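Local coordinates for uncharacterized protein PH0987 (Pyrococcus horikoshii, PDB 2PHC) that is of unknown function but carries a carboxyltransferase-type domain of the cyclophilin-like clan and probably binds ATP and acts as a hydrolase, at residues K71-S74 against A75-V78. Residues are numbered along the deposited sequence; the frame is centred on the assembly and turned at random.
Sequences KRIS and AREV
With CG beside its own backbone N (chi1 -70°) and a bend further out at chi3 (-102°), the Arg-76 side chain folds back along the helix over Ile-73. Its guanidinium lies flat over the preceding turn, where Ile-73 CA stands 4.1 Å above the guanidinium plane, over its centre, and NH2 lies 4.1 Å from Ile-73 CB. On the way the chain passes the carbonyl of Arg-72, CG coming 3.3 Å from Arg-72 O. The same oxygen accepts a hydrogen bond from Arg-76 N, at 3.2 Å, one of the four successive i to i+4 bonds that run through these two turns of alpha helix. In the last of them Val-78 N sits 3.1 Å from Ser-74 O but above the carbonyl plane, while Val-78 CG2 packs against that oxygen at 3.2 Å. Ser-74 OG turns back to Leu-70 O, and the Glu-77 carboxylate forms a salt bridge with Arg-80 through OE1. Within helix 63-82, the solvent-facing side carries Lys-71, Arg-72, Ala-75 and Arg-76, whereas buried Ile-73 rests on Ile-34 and Glu-37, and Glu-77 touches Ser-29 and Ala-33, joining this helix to the neighbouring helix 21-37.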
loop_
_atom_site.group_PDB
_atom_site.type_symbol
_atom_site.label_atom_id
_atom_site.label_comp_id
_atom_site.label_asym_id
_atom_site.label_seq_id
_atom_site.Cartn_x
_atom_site.Cartn_y
_atom_site.Cartn_z
ATOM N N LYS A 71 22.445 -0.677 -5.818
ATOM C CA LYS A 71 21.769 -1.944 -5.774
ATOM C C LYS A 71 21.555 -2.327 -4.294
ATOM O O LYS A 71 20.551 -2.932 -3.967
ATOM C CB LYS A 71 22.574 -3.000 -6.538
ATOM C CG LYS A 71 22.133 -3.242 -7.944
ATOM C CD LYS A 71 23.272 -3.855 -8.748
ATOM C CE LYS A 71 22.934 -3.775 -10.282
ATOM N NZ LYS A 71 23.761 -4.639 -11.202
ATOM N N ARG A 72 22.479 -1.901 -3.421
ATOM C CA ARG A 72 22.557 -2.351 -2.015
ATOM C C ARG A 72 21.666 -1.493 -1.138
ATOM O O ARG A 72 20.915 -1.980 -0.322
ATOM C CB ARG A 72 24.009 -2.326 -1.540
ATOM C CG ARG A 72 24.880 -3.227 -2.561
ATOM C CD ARG A 72 26.302 -3.326 -2.266
ATOM N NE ARG A 72 26.919 -2.059 -1.866
ATOM C CZ ARG A 72 28.239 -1.841 -1.871
ATOM N NH1 ARG A 72 29.072 -2.825 -2.245
ATOM N NH2 ARG A 72 28.708 -0.661 -1.476
ATOM N N ILE A 73 21.750 -0.206 -1.346
ATOM C CA ILE A 73 20.810 0.698 -0.709
ATOM C C ILE A 73 19.312 0.442 -1.129
ATOM O O ILE A 73 18.499 0.439 -0.284
ATOM C CB ILE A 73 21.407 2.153 -0.752
ATOM C CG1 ILE A 73 20.723 3.090 0.256
ATOM C CG2 ILE A 73 21.388 2.729 -2.123
ATOM C CD1 ILE A 73 21.641 4.104 0.689
ATOM N N SER A 74 19.002 0.019 -2.370
ATOM C CA SER A 74 17.652 -0.357 -2.747
ATOM C C SER A 74 17.067 -1.661 -2.163
ATOM O O SER A 74 15.818 -1.790 -1.966
ATOM C CB SER A 74 17.574 -0.450 -4.271
ATOM O OG SER A 74 18.406 0.529 -4.829
ATOM N N ALA A 75 17.973 -2.645 -1.973
ATOM C CA ALA A 75 17.733 -3.875 -1.242
ATOM C C ALA A 75 17.327 -3.699 0.177
ATOM O O ALA A 75 16.443 -4.382 0.613
ATOM C CB ALA A 75 19.018 -4.844 -1.323
ATOM N N ARG A 76 18.013 -2.806 0.877
ATOM C CA ARG A 76 17.771 -2.396 2.220
ATOM C C ARG A 76 16.522 -1.521 2.467
ATOM O O ARG A 76 15.985 -1.546 3.581
ATOM C CB ARG A 76 18.997 -1.542 2.656
ATOM C CG ARG A 76 20.363 -2.430 2.856
ATOM C CD ARG A 76 21.455 -1.782 3.789
ATOM N NE ARG A 76 22.538 -1.182 2.990
ATOM C CZ ARG A 76 22.891 0.112 2.910
ATOM N NH1 ARG A 76 22.260 1.038 3.653
ATOM N NH2 ARG A 76 23.890 0.457 2.066
ATOM N N GLU A 77 16.176 -0.643 1.506
ATOM C CA GLU A 77 14.891 0.014 1.426
ATOM C C GLU A 77 13.698 -0.979 1.275
ATOM O O GLU A 77 12.754 -0.909 2.011
ATOM C CB GLU A 77 14.908 1.048 0.258
ATOM C CG GLU A 77 15.453 2.369 0.745
ATOM C CD GLU A 77 14.495 2.956 1.845
ATOM O OE1 GLU A 77 13.246 3.034 1.565
ATOM O OE2 GLU A 77 14.988 3.327 2.963
ATOM N N VAL A 78 13.764 -1.907 0.345
ATOM C CA VAL A 78 12.772 -2.943 0.212
ATOM C C VAL A 78 12.650 -3.816 1.439
ATOM O O VAL A 78 11.585 -4.273 1.790
ATOM C CB VAL A 78 13.150 -3.829 -1.017
ATOM C CG1 VAL A 78 12.370 -5.103 -1.011
ATOM C CG2 VAL A 78 12.838 -3.032 -2.329
#